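Local coordinates for protein BIM1 (Saccharomyces cerevisiae, PDB 2QJX), which binds microtubules through the N-terminal calponin homology domain described here, and belongs to the EB1 (MAPRE) family of microtubule plus-end binding proteins, at residues Ile42-Tyr47 and Ser116-Asp121; Leu16-Gly21 and Lys107-His112; Thr67-Leu72 and Val85-Leu90. All coordinates share one frame; numbering follows the deposited sequence.

In the fold
All three contacts belong to a small, all-helical calponin homology domain and differ in burial and chemistry. Contact 3 is buried and apolar, where helix 62-78 receives the short helix 87-90. Contact 1 is also largely buried, but it turns on a tyrosine-carboxylate bond that fastens the loop leading into helix 120-123 to helix 37-47. Contact 2 lies at the surface, a tryptophan pair joining helices 12-23 and 95-112. Contacts 1 and 2 are neighbours, centres 11 Å apart, and Tyr47 OH lies 2.8 Å from His108 NE2. Contact 3 sits across the chain's centre, reaching contact 1 through Met43 against Leu72 but not touching contact 2.

Contact 1 of 3, residues Ile42-Tyr47 and Ser116-Asp121; sequences IMDSIY and SVYDPD
Asp44 OD2 is gripped by two groups: it accepts a short hydrogen bond of 2.5 Å from Tyr118 OH and forms a salt bridge with the side chain of Arg123. Through this carboxylate, helix 37-47 of the calponin homology domain holds the chain that follows helix 95-112, just before the short helix 120-123. The lone pair used toward the tyrosine is the anti one, pointing away from OD1, and OD2 lies at the edge of the phenol ring in its plane. Carboxylate and ring are steeply inclined, their planes 72° apart. The other oxygen, OD1, accepts from the backbone N of Leu50, so both ends of the carboxylate are engaged and its rotation is probably restricted.

The phenol hydroxyl is itself shared, being bonded to Gln41 NE2 as well; that amide also reaches Pro120 O and ties the start of helix 120-123 to helix 37-47. With CG of Tyr118 turned opposite its backbone N (chi1 -174°), the ring extends across the helix surface and lies flat over Ser45. A CH-pi contact follows: Ser45 CA stands 3.5 Å from the ring centroid, nearly on the ring normal, and Ser45 CB comes within 3.7 Å of Tyr118 CD2. The two backbones are correspondingly near, with 6.1 Å between the CA atoms of Ser45 and Tyr118. Further along, Asp119 OD1 caps Ala122 N at the start of the last helix.

Ser45 turns CA and CB to the ring, while its hydroxyl is directed back along its own helix. Its chi1 of 68° sets OG between the backbone N and the carbonyl carbon, where it donates to Ile42 O at 2.5 Å.

Contact 2 of 3, residues Leu16-Gly21 and Lys107-His112; sequences LTWLNG and KHWIRH
The backbones of Trp18 and Trp109 stand well apart, 11.5 Å between their CA atoms, on helices 12-23 and 95-112 whose N-to-C directions are broadly alike, and the two indoles span the gap. Each first torsion carries CG to the side opposite the backbone N (chi1 169° for Trp18 and -179° for Trp109), which sends both rings out toward the partner helix. They meet as a T-shaped (edge-to-face) pair, with planes 70° apart and 5.3 Å between the centroid of the five-membered ring of Trp18 and that of the six-membered ring of Trp109.

Trp18 supplies the edge. Its CZ2 stands over one face of Trp109, displaced toward the rim, and comes closest to CE3 at 3.7 Å; its NE1 lies 3.8 Å from Trp109 CZ3. No hydrogen bond crosses between the segments, so the link is made by aromatic packing alone. The Trp18 ring also takes part in a cation-pi interaction with Lys106, while Trp109 packs on Ser45 and Ile46 of helix 37-47, so its indole touches helices 12-23 and 37-47.

On the same helix, His108, next to Trp109, and His112, one turn beyond it, are joined. His112 ND1 donates to His108 O over 3.2 Å, lying in the carbonyl plane on a lone pair, and the same oxygen accepts His112 N as well. His108 NE2 in turn binds Tyr47 OH, and the His108 ring stacks on Trp104.

Two indoles thus bridge the first and the last long helix of the domain, at the surface of the calponin homology fold.

Contact 3 of 3, residues Thr67-Leu72 and Val85-Leu90; sequences TNYKIL and VYVDKL
Tyr69 lies against Val87 and Leu90 and supplies the largest part of this apolar contact, which buries 232 Å² in all. Both methyls of Val87 straddle the root of the tyrosine: CG1 and CG2 are each 3.7 Å from Tyr69 CB, and CG1 comes within 3.6 Å of Tyr69 CG. The two side chains run alongside each other in opposite directions. Beyond Val87 the ring crosses Leu90 at about a right angle, with Leu90 CB 3.8 Å from Tyr69 CZ and 3.4 Å from its OH. A looser touch, 4.2 Å between Leu72 CD2 and Val85 CG1, adds a second apolar patch one turn further along helix 62-78.

Torsions and hydrogen bonds set these groups in place. Chi1 of -78° puts CG of Tyr69 opposite its carbonyl carbon, directing the ring toward the short helix, and the hydroxyl is anchored by a hydrogen bond to Gly34 O. On the other segment the chain turns sharply at Tyr86, the centre of an inverse gamma turn whose bond from Val87 N to Val85 O is weak. Tyr86 also occupies the N-cap position, and its O accepts from both Lys89 N and Leu90 N, winding the single turn that presents Val87 and Leu90 together.

Around this pair, Tyr69 also packs on Tyr39 of helix 37-47, and Leu72 on Met43. Leu72 and Leu90 both rest on Phe101, and Leu90 O accepts from Asn98 ND2, so the inner side of helix 87-90 packs against both helix 62-78 and helix 95-112.

Contact 1 of 3, residues Ile42-Tyr47 and Ser116-Asp121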
loop_
_atom_site.group_PDB
_atom_site.type_symbol
_atom_site.label_atom_id
_atom_site.label_comp_id
_atom_site.label_asym_id
_atom_site.label_seq_id
_atom_site.Cartn_x
_atom_site.Cartn_y
_atom_site.Cartn_z
ATOM N N ILE A 42 -1.021 3.847 -0.863
ATOM C CA ILE A 42 -0.863 4.120 -2.287
ATOM C C ILE A 42 -2.279 4.355 -2.811
ATOM O O ILE A 42 -2.528 5.279 -3.591
ATOM C CB ILE A 42 -0.236 2.938 -3.047
ATOM C CG1 ILE A 42 1.238 2.806 -2.667
ATOM C CG2 ILE A 42 -0.359 3.160 -4.553
ATOM C CD1 ILE A 42 1.950 1.684 -3.384
HETATM N N MSE A 43 -3.215 3.521 -2.370
HETATM C CA MSE A 43 -4.599 3.680 -2.799
HETATM C C MSE A 43 -5.171 4.998 -2.271
HETATM O O MSE A 43 -6.008 5.624 -2.926
HETATM C CB MSE A 43 -5.447 2.499 -2.325
HETATM C CG MSE A 43 -5.074 1.168 -2.983
HETATM SE SE MSE A 43 -5.260 1.148 -4.923
HETATM C CE MSE A 43 -7.111 0.608 -5.045
ATOM N N ASP A 44 -4.724 5.433 -1.096
ATOM C CA ASP A 44 -5.218 6.701 -0.555
ATOM C C ASP A 44 -4.724 7.861 -1.416
ATOM O O ASP A 44 -5.458 8.821 -1.649
ATOM C CB ASP A 44 -4.761 6.909 0.899
ATOM C CG ASP A 44 -5.442 8.108 1.563
ATOM O OD1 ASP A 44 -6.690 8.131 1.588
ATOM O OD2 ASP A 44 -4.741 9.023 2.063
ATOM N N SER A 45 -3.489 7.783 -1.903
ATOM C CA SER A 45 -2.964 8.868 -2.738
ATOM C C SER A 45 -3.798 9.021 -4.016
ATOM O O SER A 45 -3.925 10.119 -4.564
ATOM C CB SER A 45 -1.497 8.611 -3.108
ATOM O OG SER A 45 -1.364 7.506 -3.985
ATOM N N ILE A 46 -4.380 7.917 -4.477
ATOM C CA ILE A 46 -5.200 7.928 -5.686
ATOM C C ILE A 46 -6.672 8.275 -5.438
ATOM O O ILE A 46 -7.257 9.087 -6.163
ATOM C CB ILE A 46 -5.177 6.557 -6.398
ATOM C CG1 ILE A 46 -3.738 6.160 -6.739
ATOM C CG2 ILE A 46 -6.028 6.628 -7.665
ATOM C CD1 ILE A 46 -3.607 4.745 -7.286
ATOM N N TYR A 47 -7.273 7.658 -4.423
ATOM C CA TYR A 47 -8.686 7.887 -4.135
ATOM C C TYR A 47 -8.985 8.821 -2.973
ATOM O O TYR A 47 -10.042 9.448 -2.933
ATOM C CB TYR A 47 -9.390 6.550 -3.922
ATOM C CG TYR A 47 -9.268 5.640 -5.122
ATOM C CD1 TYR A 47 -8.211 4.735 -5.232
ATOM C CD2 TYR A 47 -10.172 5.730 -6.179
ATOM C CE1 TYR A 47 -8.059 3.946 -6.366
ATOM C CE2 TYR A 47 -10.026 4.948 -7.318
ATOM C CZ TYR A 47 -8.968 4.061 -7.408
ATOM O OH TYR A 47 -8.803 3.308 -8.543
ATOM N N SER A 116 -3.985 16.627 -8.209
ATOM C CA SER A 116 -3.903 17.093 -6.827
ATOM C C SER A 116 -2.613 16.664 -6.142
ATOM O O SER A 116 -2.049 15.617 -6.459
ATOM C CB SER A 116 -5.101 16.583 -6.023
ATOM O OG SER A 116 -5.099 15.169 -5.939
ATOM N N VAL A 117 -2.146 17.479 -5.199
ATOM C CA VAL A 117 -0.927 17.159 -4.468
ATOM C C VAL A 117 -1.311 16.253 -3.302
ATOM O O VAL A 117 -2.398 16.380 -2.738
ATOM C CB VAL A 117 -0.237 18.432 -3.919
ATOM C CG1 VAL A 117 -1.057 19.027 -2.783
ATOM C CG2 VAL A 117 1.173 18.098 -3.446
ATOM N N TYR A 118 -0.428 15.326 -2.955
ATOM C CA TYR A 118 -0.702 14.411 -1.854
ATOM C C TYR A 118 0.356 14.584 -0.775
ATOM O O TYR A 118 1.546 14.628 -1.068
ATOM C CB TYR A 118 -0.699 12.963 -2.357
ATOM C CG TYR A 118 -1.112 11.948 -1.310
ATOM C CD1 TYR A 118 -2.436 11.862 -0.877
ATOM C CD2 TYR A 118 -0.176 11.079 -0.750
ATOM C CE1 TYR A 118 -2.822 10.930 0.090
ATOM C CE2 TYR A 118 -0.548 10.141 0.222
ATOM C CZ TYR A 118 -1.870 10.075 0.635
ATOM O OH TYR A 118 -2.239 9.159 1.593
ATOM N N ASP A 119 -0.085 14.699 0.473
ATOM C CA ASP A 119 0.832 14.864 1.593
ATOM C C ASP A 119 0.745 13.571 2.383
ATOM O O ASP A 119 -0.113 13.427 3.251
ATOM C CB ASP A 119 0.399 16.033 2.480
ATOM C CG ASP A 119 1.420 16.358 3.549
ATOM O OD1 ASP A 119 2.197 15.456 3.928
ATOM O OD2 ASP A 119 1.439 17.513 4.023
ATOM N N PRO A 120 1.635 12.612 2.090
ATOM C CA PRO A 120 1.632 11.321 2.785
ATOM C C PRO A 120 1.781 11.402 4.294
ATOM O O PRO A 120 1.112 10.677 5.031
ATOM C CB PRO A 120 2.782 10.564 2.112
ATOM C CG PRO A 120 3.725 11.662 1.719
ATOM C CD PRO A 120 2.778 12.709 1.166
ATOM N N ASP A 121 2.653 12.284 4.762
ATOM C CA ASP A 121 2.872 12.417 6.192
ATOM C C ASP A 121 1.623 12.913 6.918
ATOM O O ASP A 121 1.212 12.334 7.926
ATOM C CB ASP A 121 4.059 13.353 6.436
ATOM C CG ASP A 121 5.337 12.830 5.803
ATOM O OD1 ASP A 121 5.908 11.856 6.336
ATOM O OD2 ASP A 121 5.759 13.375 4.759
#

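Contact 2 of 3, residues Leu16-Gly21 and Lys107-His112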
loop_
_atom_site.group_PDB
_atom_site.type_symbol
_atom_site.label_atom_id
_atom_site.label_comp_id
_atom_site.label_asym_id
_atom_site.label_seq_id
_atom_site.Cartn_x
_atom_site.Cartn_y
_atom_site.Cartn_z
ATOM N N LEU A 16 11.319 0.118 -4.832
ATOM C CA LEU A 16 11.480 0.612 -3.474
ATOM C C LEU A 16 11.823 2.092 -3.459
ATOM O O LEU A 16 11.277 2.850 -2.664
ATOM C CB LEU A 16 12.554 -0.189 -2.723
ATOM C CG LEU A 16 12.078 -1.525 -2.139
ATOM C CD1 LEU A 16 13.220 -2.210 -1.404
ATOM C CD2 LEU A 16 10.912 -1.280 -1.187
ATOM N N THR A 17 12.724 2.506 -4.342
ATOM C CA THR A 17 13.107 3.906 -4.407
ATOM C C THR A 17 11.881 4.752 -4.750
ATOM O O THR A 17 11.665 5.811 -4.163
ATOM C CB THR A 17 14.221 4.122 -5.453
ATOM O OG1 THR A 17 15.426 3.489 -4.991
ATOM C CG2 THR A 17 14.482 5.609 -5.670
ATOM N N TRP A 18 11.074 4.268 -5.689
ATOM C CA TRP A 18 9.858 4.975 -6.093
ATOM C C TRP A 18 8.904 5.091 -4.914
ATOM O O TRP A 18 8.411 6.171 -4.615
ATOM C CB TRP A 18 9.147 4.224 -7.222
ATOM C CG TRP A 18 7.756 4.743 -7.506
ATOM C CD1 TRP A 18 7.423 5.897 -8.163
ATOM C CD2 TRP A 18 6.518 4.129 -7.124
ATOM N NE1 TRP A 18 6.056 6.035 -8.216
ATOM C CE2 TRP A 18 5.476 4.966 -7.586
ATOM C CE3 TRP A 18 6.186 2.953 -6.437
ATOM C CZ2 TRP A 18 4.122 4.661 -7.385
ATOM C CZ3 TRP A 18 4.841 2.652 -6.235
ATOM C CH2 TRP A 18 3.827 3.506 -6.711
ATOM N N LEU A 19 8.646 3.964 -4.253
ATOM C CA LEU A 19 7.736 3.931 -3.111
ATOM C C LEU A 19 8.194 4.814 -1.956
ATOM O O LEU A 19 7.394 5.538 -1.358
ATOM C CB LEU A 19 7.582 2.491 -2.609
ATOM C CG LEU A 19 6.619 2.278 -1.440
ATOM C CD1 LEU A 19 5.204 2.585 -1.891
ATOM C CD2 LEU A 19 6.726 0.838 -0.946
ATOM N N ASN A 20 9.481 4.745 -1.629
ATOM C CA ASN A 20 10.009 5.539 -0.530
ATOM C C ASN A 20 9.858 7.031 -0.779
ATOM O O ASN A 20 9.566 7.784 0.145
ATOM C CB ASN A 20 11.484 5.203 -0.269
ATOM C CG ASN A 20 11.663 3.884 0.462
ATOM O OD1 ASN A 20 10.776 3.436 1.194
ATOM N ND2 ASN A 20 12.825 3.262 0.283
ATOM N N GLY A 21 10.057 7.456 -2.021
ATOM C CA GLY A 21 9.921 8.865 -2.338
ATOM C C GLY A 21 8.459 9.280 -2.345
ATOM O O GLY A 21 8.102 10.350 -1.853
ATOM N N LYS A 107 1.484 0.681 -11.453
ATOM C CA LYS A 107 0.829 0.890 -12.742
ATOM C C LYS A 107 -0.531 1.533 -12.541
ATOM O O LYS A 107 -0.931 2.417 -13.306
ATOM C CB LYS A 107 0.677 -0.440 -13.486
ATOM C CG LYS A 107 1.978 -0.965 -14.101
ATOM C CD LYS A 107 3.134 -0.807 -13.125
ATOM C CE LYS A 107 4.343 -1.665 -13.474
ATOM N NZ LYS A 107 5.350 -1.576 -12.378
ATOM N N HIS A 108 -1.241 1.081 -11.510
ATOM C CA HIS A 108 -2.554 1.623 -11.195
ATOM C C HIS A 108 -2.409 3.103 -10.828
ATOM O O HIS A 108 -3.206 3.945 -11.259
ATOM C CB HIS A 108 -3.172 0.860 -10.022
ATOM C CG HIS A 108 -4.635 1.123 -9.841
ATOM N ND1 HIS A 108 -5.581 0.713 -10.754
ATOM C CD2 HIS A 108 -5.311 1.758 -8.856
ATOM C CE1 HIS A 108 -6.780 1.084 -10.338
ATOM N NE2 HIS A 108 -6.643 1.719 -9.188
ATOM N N TRP A 109 -1.387 3.410 -10.031
ATOM C CA TRP A 109 -1.106 4.781 -9.605
ATOM C C TRP A 109 -0.798 5.659 -10.826
ATOM O O TRP A 109 -1.340 6.756 -10.976
ATOM C CB TRP A 109 0.096 4.789 -8.650
ATOM C CG TRP A 109 0.455 6.142 -8.125
ATOM C CD1 TRP A 109 -0.120 6.792 -7.075
ATOM C CD2 TRP A 109 1.469 7.018 -8.634
ATOM N NE1 TRP A 109 0.473 8.019 -6.893
ATOM C CE2 TRP A 109 1.452 8.184 -7.838
ATOM C CE3 TRP A 109 2.391 6.930 -9.684
ATOM C CZ2 TRP A 109 2.324 9.258 -8.058
ATOM C CZ3 TRP A 109 3.261 7.997 -9.905
ATOM C CH2 TRP A 109 3.220 9.145 -9.093
ATOM N N ILE A 110 0.074 5.171 -11.700
ATOM C CA ILE A 110 0.431 5.918 -12.900
ATOM C C ILE A 110 -0.804 6.265 -13.719
ATOM O O ILE A 110 -0.966 7.399 -14.171
ATOM C CB ILE A 110 1.399 5.109 -13.788
ATOM C CG1 ILE A 110 2.773 5.049 -13.121
ATOM C CG2 ILE A 110 1.488 5.733 -15.179
ATOM C CD1 ILE A 110 3.773 4.189 -13.848
ATOM N N ARG A 111 -1.683 5.286 -13.893
ATOM C CA ARG A 111 -2.892 5.479 -14.680
ATOM C C ARG A 111 -4.004 6.290 -14.021
ATOM O O ARG A 111 -4.754 6.981 -14.715
ATOM C CB ARG A 111 -3.448 4.118 -15.109
ATOM C CG ARG A 111 -4.724 4.196 -15.935
ATOM C CD ARG A 111 -5.142 2.823 -16.432
ATOM N NE ARG A 111 -6.358 2.879 -17.239
ATOM C CZ ARG A 111 -6.929 1.820 -17.806
ATOM N NH1 ARG A 111 -6.393 0.614 -17.656
ATOM N NH2 ARG A 111 -8.037 1.965 -18.521
ATOM N N HIS A 112 -4.114 6.239 -12.696
ATOM C CA HIS A 112 -5.201 6.955 -12.044
ATOM C C HIS A 112 -4.902 8.136 -11.120
ATOM O O HIS A 112 -5.816 8.882 -10.777
ATOM C CB HIS A 112 -6.091 5.956 -11.299
ATOM C CG HIS A 112 -6.732 4.940 -12.191
ATOM N ND1 HIS A 112 -6.094 3.784 -12.586
ATOM C CD2 HIS A 112 -7.949 4.919 -12.786
ATOM C CE1 HIS A 112 -6.889 3.093 -13.383
ATOM N NE2 HIS A 112 -8.021 3.760 -13.520
#

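Contact 3 of 3, residues Thr67-Leu72 and Val85-Leu90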
loop_
_atom_site.group_PDB
_atom_site.type_symbol
_atom_site.label_atom_id
_atom_site.label_comp_id
_atom_site.label_asym_id
_atom_site.label_seq_id
_atom_site.Cartn_x
_atom_site.Cartn_y
_atom_site.Cartn_z
ATOM N N THR A 67 -5.875 -6.396 9.367
ATOM C CA THR A 67 -6.750 -5.228 9.358
ATOM C C THR A 67 -6.424 -4.348 8.159
ATOM O O THR A 67 -7.322 -3.811 7.506
ATOM C CB THR A 67 -6.585 -4.397 10.649
ATOM O OG1 THR A 67 -7.184 -5.098 11.743
ATOM C CG2 THR A 67 -7.246 -3.029 10.505
ATOM N N ASN A 68 -5.136 -4.198 7.866
ATOM C CA ASN A 68 -4.735 -3.380 6.731
ATOM C C ASN A 68 -5.269 -3.978 5.444
ATOM O O ASN A 68 -5.769 -3.265 4.576
ATOM C CB ASN A 68 -3.212 -3.264 6.658
ATOM C CG ASN A 68 -2.635 -2.533 7.846
ATOM O OD1 ASN A 68 -3.340 -1.785 8.525
ATOM N ND2 ASN A 68 -1.345 -2.726 8.096
ATOM N N TYR A 69 -5.177 -5.295 5.321
ATOM C CA TYR A 69 -5.667 -5.949 4.120
ATOM C C TYR A 69 -7.187 -5.889 3.981
ATOM O O TYR A 69 -7.708 -5.818 2.870
ATOM C CB TYR A 69 -5.159 -7.391 4.059
ATOM C CG TYR A 69 -3.724 -7.461 3.605
ATOM C CD1 TYR A 69 -2.694 -7.762 4.498
ATOM C CD2 TYR A 69 -3.387 -7.162 2.287
ATOM C CE1 TYR A 69 -1.364 -7.755 4.084
ATOM C CE2 TYR A 69 -2.063 -7.152 1.865
ATOM C CZ TYR A 69 -1.059 -7.446 2.765
ATOM O OH TYR A 69 0.249 -7.412 2.341
ATOM N N LYS A 70 -7.909 -5.901 5.092
ATOM C CA LYS A 70 -9.358 -5.810 4.997
ATOM C C LYS A 70 -9.729 -4.396 4.544
ATOM O O LYS A 70 -10.693 -4.199 3.800
ATOM C CB LYS A 70 -9.999 -6.178 6.337
ATOM C CG LYS A 70 -9.872 -7.675 6.605
ATOM C CD LYS A 70 -10.580 -8.145 7.864
ATOM C CE LYS A 70 -10.486 -9.668 7.973
ATOM N NZ LYS A 70 -10.999 -10.196 9.268
ATOM N N ILE A 71 -8.941 -3.416 4.974
ATOM C CA ILE A 71 -9.160 -2.028 4.574
ATOM C C ILE A 71 -8.842 -1.909 3.085
ATOM O O ILE A 71 -9.565 -1.242 2.344
ATOM C CB ILE A 71 -8.252 -1.061 5.378
ATOM C CG1 ILE A 71 -8.777 -0.929 6.812
ATOM C CG2 ILE A 71 -8.206 0.316 4.698
ATOM C CD1 ILE A 71 -7.819 -0.210 7.777
ATOM N N LEU A 72 -7.763 -2.561 2.649
ATOM C CA LEU A 72 -7.369 -2.527 1.240
ATOM C C LEU A 72 -8.435 -3.211 0.387
ATOM O O LEU A 72 -8.833 -2.702 -0.665
ATOM C CB LEU A 72 -6.024 -3.240 1.038
ATOM C CG LEU A 72 -5.422 -3.167 -0.368
ATOM C CD1 LEU A 72 -4.968 -1.745 -0.642
ATOM C CD2 LEU A 72 -4.233 -4.126 -0.487
ATOM N N VAL A 85 -6.507 -9.721 -5.008
ATOM C CA VAL A 85 -5.667 -9.438 -3.852
ATOM C C VAL A 85 -5.626 -10.693 -2.984
ATOM O O VAL A 85 -6.556 -10.962 -2.226
ATOM C CB VAL A 85 -6.238 -8.278 -3.006
ATOM C CG1 VAL A 85 -5.254 -7.905 -1.912
ATOM C CG2 VAL A 85 -6.537 -7.081 -3.890
ATOM N N TYR A 86 -4.550 -11.461 -3.099
ATOM C CA TYR A 86 -4.414 -12.691 -2.326
ATOM C C TYR A 86 -3.703 -12.406 -1.010
ATOM O O TYR A 86 -2.491 -12.572 -0.896
ATOM C CB TYR A 86 -3.627 -13.726 -3.128
ATOM C CG TYR A 86 -4.101 -13.878 -4.556
ATOM C CD1 TYR A 86 -5.419 -14.236 -4.848
ATOM C CD2 TYR A 86 -3.225 -13.678 -5.619
ATOM C CE1 TYR A 86 -5.849 -14.394 -6.168
ATOM C CE2 TYR A 86 -3.643 -13.835 -6.941
ATOM C CZ TYR A 86 -4.952 -14.194 -7.209
ATOM O OH TYR A 86 -5.348 -14.366 -8.519
ATOM N N VAL A 87 -4.474 -11.972 -0.021
ATOM C CA VAL A 87 -3.937 -11.635 1.294
ATOM C C VAL A 87 -3.060 -12.741 1.865
ATOM O O VAL A 87 -1.956 -12.486 2.336
ATOM C CB VAL A 87 -5.079 -11.339 2.284
ATOM C CG1 VAL A 87 -4.514 -10.993 3.650
ATOM C CG2 VAL A 87 -5.935 -10.198 1.752
ATOM N N ASP A 88 -3.563 -13.970 1.815
ATOM C CA ASP A 88 -2.843 -15.128 2.327
ATOM C C ASP A 88 -1.405 -15.224 1.823
ATOM O O ASP A 88 -0.517 -15.672 2.550
ATOM C CB ASP A 88 -3.621 -16.402 1.979
ATOM C CG ASP A 88 -4.407 -16.266 0.686
ATOM O OD1 ASP A 88 -3.782 -16.196 -0.393
ATOM O OD2 ASP A 88 -5.655 -16.214 0.749
ATOM N N LYS A 89 -1.173 -14.796 0.584
ATOM C CA LYS A 89 0.165 -14.835 0.002
ATOM C C LYS A 89 1.024 -13.632 0.398
ATOM O O LYS A 89 2.207 -13.772 0.711
ATOM C CB LYS A 89 0.078 -14.895 -1.528
ATOM C CG LYS A 89 -0.076 -16.291 -2.113
ATOM C CD LYS A 89 -1.435 -16.892 -1.831
ATOM C CE LYS A 89 -1.574 -18.259 -2.490
ATOM N NZ LYS A 89 -2.929 -18.847 -2.287
ATOM N N LEU A 90 0.412 -12.454 0.392
ATOM C CA LEU A 90 1.103 -11.206 0.709
ATOM C C LEU A 90 1.444 -10.993 2.183
ATOM O O LEU A 90 2.533 -10.516 2.523
ATOM C CB LEU A 90 0.251 -10.027 0.233
ATOM C CG LEU A 90 -0.050 -9.951 -1.267
ATOM C CD1 LEU A 90 -1.152 -8.932 -1.514
ATOM C CD2 LEU A 90 1.213 -9.579 -2.025
#